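BsaWI endonuclease (Geobacillus stearothermophilus, PDB 4ZSF) is a PD-(D/E)XK restriction endonuclease that binds DNA and probably cuts it with the help of metal ions. Local coordinates at residues Ser78-Asn81 with Ser82-Ser86; Gly210-Ser213 with Asn214-Leu217. All coordinates share one frame; numbering follows the deposited sequence. Where two conformers were deposited one is given.

Contact 1: Ser78-Asn81 with Ser82-Ser86. With nucleotides of chain B.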
loop_
_atom_site.group_PDB
_atom_site.type_symbol
_atom_site.label_atom_id
_atom_site.label_comp_id
_atom_site.label_asym_id
_atom_site.label_seq_id
_atom_site.Cartn_x
_atom_site.Cartn_y
_atom_site.Cartn_z
ATOM N N SER A 78 -3.004 -16.092 2.967
ATOM C CA SER A 78 -1.758 -16.525 2.311
ATOM C C SER A 78 -1.949 -16.597 0.751
ATOM O O SER A 78 -1.162 -16.097 -0.045
ATOM C CB SER A 78 -1.353 -17.879 2.870
ATOM O OG SER A 78 -0.401 -18.543 2.034
ATOM N N ALA A 79 -3.032 -17.230 0.343
ATOM C CA ALA A 79 -3.333 -17.358 -1.088
ATOM C C ALA A 79 -3.602 -16.019 -1.756
ATOM O O ALA A 79 -3.143 -15.747 -2.883
ATOM C CB ALA A 79 -4.571 -18.313 -1.283
ATOM N N GLU A 80 -4.407 -15.188 -1.092
ATOM C CA GLU A 80 -4.692 -13.863 -1.616
ATOM C C GLU A 80 -3.396 -13.057 -1.807
ATOM O O GLU A 80 -3.203 -12.389 -2.836
ATOM C CB GLU A 80 -5.640 -13.141 -0.609
ATOM C CG GLU A 80 -5.939 -11.704 -0.905
ATOM C CD GLU A 80 -6.446 -10.977 0.363
ATOM O OE1 GLU A 80 -6.348 -11.515 1.519
ATOM O OE2 GLU A 80 -6.952 -9.862 0.214
ATOM N N ASN A 81 -2.505 -13.132 -0.829
ATOM C CA ASN A 81 -1.280 -12.333 -0.950
ATOM C C ASN A 81 -0.315 -12.891 -1.983
ATOM O O ASN A 81 0.484 -12.148 -2.592
ATOM C CB ASN A 81 -0.594 -12.227 0.412
ATOM C CG ASN A 81 -1.219 -11.105 1.263
ATOM O OD1 ASN A 81 -1.848 -10.205 0.708
ATOM N ND2 ASN A 81 -1.097 -11.188 2.578
ATOM N N SER A 82 -0.402 -14.185 -2.198
ATOM C CA SER A 82 0.292 -14.802 -3.318
ATOM C C SER A 82 -0.225 -14.237 -4.680
ATOM O O SER A 82 0.549 -13.773 -5.533
ATOM C CB SER A 82 0.118 -16.328 -3.278
ATOM O OG SER A 82 0.518 -16.880 -4.531
ATOM N N TRP A 83 -1.548 -14.299 -4.871
ATOM C CA TRP A 83 -2.181 -13.736 -6.082
ATOM C C TRP A 83 -1.840 -12.272 -6.248
ATOM O O TRP A 83 -1.513 -11.823 -7.350
ATOM C CB TRP A 83 -3.704 -13.900 -6.017
ATOM C CG TRP A 83 -4.384 -13.281 -7.178
ATOM C CD1 TRP A 83 -5.095 -12.107 -7.193
ATOM C CD2 TRP A 83 -4.513 -13.856 -8.469
ATOM N NE1 TRP A 83 -5.597 -11.882 -8.476
ATOM C CE2 TRP A 83 -5.290 -12.967 -9.253
ATOM C CE3 TRP A 83 -4.061 -15.075 -9.050
ATOM C CZ2 TRP A 83 -5.610 -13.237 -10.596
ATOM C CZ3 TRP A 83 -4.366 -15.327 -10.394
ATOM C CH2 TRP A 83 -5.157 -14.414 -11.127
ATOM N N LYS A 84 -1.899 -11.513 -5.165
ATOM C CA LYS A 84 -1.661 -10.080 -5.255
ATOM C C LYS A 84 -0.280 -9.733 -5.765
ATOM O O LYS A 84 -0.120 -8.783 -6.493
ATOM C CB LYS A 84 -1.798 -9.387 -3.905
ATOM C CG LYS A 84 -3.303 -9.172 -3.567
ATOM C CD LYS A 84 -3.380 -8.569 -2.100
ATOM C CE LYS A 84 -4.827 -8.155 -1.828
ATOM N NZ LYS A 84 -4.917 -7.445 -0.419
ATOM N N LYS A 85 0.712 -10.487 -5.355
ATOM C CA LYS A 85 2.040 -10.171 -5.795
ATOM C C LYS A 85 2.430 -10.847 -7.146
ATOM O O LYS A 85 3.196 -10.252 -7.913
ATOM C CB LYS A 85 3.055 -10.557 -4.676
ATOM C CG LYS A 85 4.521 -10.044 -4.959
ATOM C CD LYS A 85 4.621 -8.495 -4.903
ATOM C CE LYS A 85 6.059 -8.036 -5.220
ATOM N NZ LYS A 85 6.152 -6.568 -5.301
ATOM N N SER A 86 1.924 -12.040 -7.440
ATOM C CA SER A 86 2.339 -12.731 -8.664
ATOM C C SER A 86 1.443 -12.481 -9.904
ATOM O O SER A 86 1.924 -12.595 -11.050
ATOM C CB SER A 86 2.400 -14.209 -8.409
ATOM O OG SER A 86 1.105 -14.697 -8.180
ATOM P P DG B 9 1.701 -11.713 7.865
ATOM O OP1 DG B 9 0.579 -11.883 8.815
ATOM O OP2 DG B 9 3.077 -11.515 8.326
ATOM O "O5'" DG B 9 1.735 -12.824 6.779
ATOM C "C5'" DG B 9 0.495 -13.342 6.204
ATOM C "C4'" DG B 9 0.736 -13.877 4.813
ATOM O "O4'" DG B 9 0.916 -12.751 3.888
ATOM C "C3'" DG B 9 1.984 -14.752 4.694
ATOM O "O3'" DG B 9 1.695 -15.830 3.814
ATOM C "C2'" DG B 9 3.054 -13.768 4.165
ATOM C "C1'" DG B 9 2.237 -12.762 3.353
ATOM N N9 DG B 9 2.727 -11.373 3.459
ATOM C C8 DG B 9 3.357 -10.786 4.532
ATOM N N7 DG B 9 3.655 -9.528 4.295
ATOM C C5 DG B 9 3.225 -9.299 2.993
ATOM C C6 DG B 9 3.242 -8.106 2.208
ATOM O O6 DG B 9 3.705 -7.035 2.524
ATOM N N1 DG B 9 2.688 -8.283 0.929
ATOM C C2 DG B 9 2.131 -9.463 0.511
ATOM N N2 DG B 9 1.661 -9.512 -0.762
ATOM N N3 DG B 9 2.103 -10.550 1.237
ATOM C C4 DG B 9 2.655 -10.404 2.473
ATOM P P DT B 10 2.815 -16.742 3.163
ATOM O OP1 DT B 10 2.167 -18.025 2.799
ATOM O OP2 DT B 10 4.037 -16.728 3.972
ATOM O "O5'" DT B 10 3.108 -16.010 1.771
ATOM C "C5'" DT B 10 2.035 -15.755 0.859
ATOM C "C4'" DT B 10 2.545 -14.939 -0.321
ATOM O "O4'" DT B 10 3.076 -13.694 0.187
ATOM C "C3'" DT B 10 3.729 -15.613 -1.026
ATOM O "O3'" DT B 10 3.359 -15.917 -2.389
ATOM C "C2'" DT B 10 4.886 -14.570 -0.933
ATOM C "C1'" DT B 10 4.158 -13.286 -0.636
ATOM N N1 DT B 10 4.926 -12.325 0.183
ATOM C C2 DT B 10 5.092 -11.049 -0.286
ATOM O O2 DT B 10 4.715 -10.705 -1.393
ATOM N N3 DT B 10 5.706 -10.185 0.571
ATOM C C4 DT B 10 6.136 -10.458 1.833
ATOM O O4 DT B 10 6.687 -9.600 2.525
ATOM C C5 DT B 10 5.939 -11.847 2.287
ATOM C C7 DT B 10 6.428 -12.314 3.650
ATOM C C6 DT B 10 5.351 -12.706 1.433
ATOM P P DC B 11 4.268 -16.719 -3.412
ATOM O OP1 DC B 11 3.261 -17.315 -4.348
ATOM O OP2 DC B 11 5.257 -17.545 -2.673
ATOM O "O5'" DC B 11 5.082 -15.619 -4.191
ATOM C "C5'" DC B 11 4.354 -14.590 -4.924
ATOM C "C4'" DC B 11 5.291 -13.480 -5.391
ATOM O "O4'" DC B 11 5.836 -12.792 -4.240
ATOM C "C3'" DC B 11 6.497 -13.926 -6.216
ATOM O "O3'" DC B 11 6.496 -13.132 -7.424
ATOM C "C2'" DC B 11 7.737 -13.612 -5.339
ATOM C "C1'" DC B 11 7.189 -12.436 -4.521
ATOM N N1 DC B 11 7.770 -12.222 -3.163
ATOM C C2 DC B 11 8.170 -10.932 -2.800
ATOM O O2 DC B 11 8.161 -10.034 -3.673
ATOM N N3 DC B 11 8.626 -10.716 -1.528
ATOM C C4 DC B 11 8.607 -11.685 -0.634
ATOM N N4 DC B 11 9.025 -11.384 0.630
ATOM C C5 DC B 11 8.191 -13.020 -0.983
ATOM C C6 DC B 11 7.745 -13.214 -2.243
HETATM O O HOH W 1 -4.114 -9.225 1.613
#

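Contact 2: Gly210-Ser213 with Asn214-Leu217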
loop_
_atom_site.group_PDB
_atom_site.type_symbol
_atom_site.label_atom_id
_atom_site.label_comp_id
_atom_site.label_asym_id
_atom_site.label_seq_id
_atom_site.Cartn_x
_atom_site.Cartn_y
_atom_site.Cartn_z
ATOM N N GLY A 210 -9.013 13.632 -21.328
ATOM C CA GLY A 210 -8.887 15.047 -21.030
ATOM C C GLY A 210 -10.111 15.810 -21.507
ATOM O O GLY A 210 -11.161 15.211 -21.778
ATOM N N GLY A 211 -9.985 17.135 -21.568
ATOM C CA GLY A 211 -11.061 18.000 -22.055
ATOM C C GLY A 211 -12.135 18.372 -21.053
ATOM O O GLY A 211 -13.262 18.740 -21.447
ATOM N N THR A 212 -11.839 18.262 -19.764
ATOM C CA THR A 212 -12.767 18.771 -18.777
ATOM C C THR A 212 -12.037 19.663 -17.761
ATOM O O THR A 212 -10.790 19.772 -17.784
ATOM C CB THR A 212 -13.498 17.647 -18.018
ATOM O OG1 THR A 212 -12.579 16.976 -17.144
ATOM C CG2 THR A 212 -14.135 16.659 -18.987
ATOM N N SER A 213 -12.809 20.300 -16.871
ATOM C CA SER A 213 -12.215 21.179 -15.872
ATOM C C SER A 213 -11.301 20.424 -14.920
ATOM O O SER A 213 -10.224 20.894 -14.614
ATOM C CB SER A 213 -13.306 21.917 -15.094
ATOM O OG SER A 213 -14.012 22.735 -16.001
ATOM N N ASN A 214 -11.704 19.234 -14.490
ATOM C CA ASN A 214 -10.866 18.410 -13.615
ATOM C C ASN A 214 -9.655 17.834 -14.345
ATOM O O ASN A 214 -8.571 17.617 -13.778
ATOM C CB ASN A 214 -11.701 17.278 -13.031
ATOM C CG ASN A 214 -12.893 17.799 -12.244
ATOM O OD1 ASN A 214 -12.766 18.777 -11.513
ATOM N ND2 ASN A 214 -14.057 17.165 -12.414
ATOM N N TYR A 215 -9.848 17.552 -15.621
ATOM C CA TYR A 215 -8.790 16.883 -16.382
ATOM C C TYR A 215 -8.669 17.580 -17.689
ATOM O O TYR A 215 -9.337 17.185 -18.640
ATOM C CB TYR A 215 -9.105 15.399 -16.600
ATOM C CG TYR A 215 -9.256 14.690 -15.282
ATOM C CD1 TYR A 215 -8.138 14.402 -14.500
ATOM C CD2 TYR A 215 -10.514 14.351 -14.786
ATOM C CE1 TYR A 215 -8.273 13.764 -13.260
ATOM C CE2 TYR A 215 -10.659 13.736 -13.547
ATOM C CZ TYR A 215 -9.533 13.443 -12.792
ATOM O OH TYR A 215 -9.657 12.834 -11.562
ATOM N N ARG A 216 -7.846 18.628 -17.740
ATOM C CA ARG A 216 -7.762 19.449 -18.948
ATOM C C ARG A 216 -7.090 18.686 -20.107
ATOM O O ARG A 216 -7.578 18.705 -21.229
ATOM C CB ARG A 216 -7.006 20.743 -18.665
ATOM C CG ARG A 216 -7.371 21.890 -19.621
ATOM C CD ARG A 216 -6.591 23.183 -19.324
ATOM N NE ARG A 216 -5.132 23.017 -19.433
ATOM C CZ ARG A 216 -4.436 23.117 -20.568
ATOM N NH1 ARG A 216 -5.061 23.366 -21.720
ATOM N NH2 ARG A 216 -3.116 22.962 -20.552
ATOM N N LEU A 217 -5.997 17.996 -19.811
ATOM C CA LEU A 217 -5.259 17.264 -20.852
ATOM C C LEU A 217 -5.494 15.768 -20.756
ATOM O O LEU A 217 -5.888 15.263 -19.694
ATOM C CB LEU A 217 -3.776 17.515 -20.719
ATOM C CG LEU A 217 -3.378 18.996 -20.650
ATOM C CD1 LEU A 217 -1.872 19.112 -20.599
ATOM C CD2 LEU A 217 -3.941 19.700 -21.878
HETATM O O HOH W 2 -14.060 15.151 -15.070
#

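Contact 1: Ser78-Asn81 with Ser82-Ser86
This part of helix 70-103 lies in the minor groove of bound DNA, and here E80 and K84 lie side by side, one turn apart. E80 OE2 meets K84 NZ at 3.2 Å, a salt bridge with a weak hydrogen bond. K84 NZ has a stronger partner in O2 of a cytosine base. A water joins it to N81 OD1, which also takes a bond from N2 of a guanine base. The backbone follows the helical i to i+4 pattern; W83 N reaches A79 O at 2.9 Å and almost straight (174°).

N81 turns its amide toward the sugar of DG9 of chain B. Its CG sits beside the backbone N (chi1 -83°), and ND2 donates to O4' of DG9 of chain B at 2.9 Å. S78 OG and S82 OG are both anti to their backbone N. S78 OG donates to OP1 of DT10 of chain B at 2.7 Å, S82 OG to OP1 of DC11 of chain B at 2.8 Å. Across the helix, W83 packs edge-to-face on Y57 of the second subunit. One helix face thus contacts sugars, phosphates and base edges, while E80 would partly offset the charge of K84.

Contact 2: Gly210-Ser213 with Asn214-Leu217
A tight reversal of the chain, in the loop between helix 202-209 and strand 222-226, brings G211 and T212 against Y215 and R216. S213 and N214 hold near-helical backbone angles at the bend, as in a type I turn. The two arms then run back beside each other, and the CA atoms of G210 and L217 are 4.3 Å apart.

Backbone hydrogen bonds join the arms. G211 N donates to R216 O at 2.9 Å, and T212 N donates to Y215 O at 2.9 Å in a nearly straight bond (170°). Each donor sits well above the plane of its carbonyl. Weaker CA-H...O contacts add to this. G210 CA comes 3.2 Å from Y215 O, and R216 CA lies 3.3 Å from T212 O. Both glycines have positive phi, and G210 is where the chain leaves helix 202-209.

The side chain of T212 makes a further polar link. OG1 stands between the backbone N and the carbonyl carbon (chi1 71°), facing the returning arm, and accepts from Y215 N at 3.2 Å. It also meets a water that N214 ND2 holds weakly.

Packing and two further hydrogen bonds join the turn to its surroundings. The Y215 ring projects from the turn and touches A206 and M207 of helix 202-209, and its OH is hydrogen-bonded to K203 NZ. L217 O accepts a hydrogen bond from R176 of helix 172-184. L217 CD2 lies 3.5 Å above the plane of the R216 guanidinium, offset toward its rim.

In the fold
Contact 1 comes first along the chain and closes before contact 2 opens. Their centres are 36 Å apart, and their nearest atoms about 24 Å. They lie on opposite sides of the chain's centre. Contact 1 sits in the first half of helix 70-103, which follows the helices of the N-terminal part and leads to the sheet. Contact 2 is in the surface loop before strand 222-226, an inner strand of that mixed sheet. Contact 1 grips the DNA directly and meets the second subunit. The nearest atom of contact 2 is about 6 Å from nucleic acid, with G210 about 6 Å from a calcium ion. The direct DNA contacts belong to contact 1, while contact 2 lies nearby, on the sheet side of the protein.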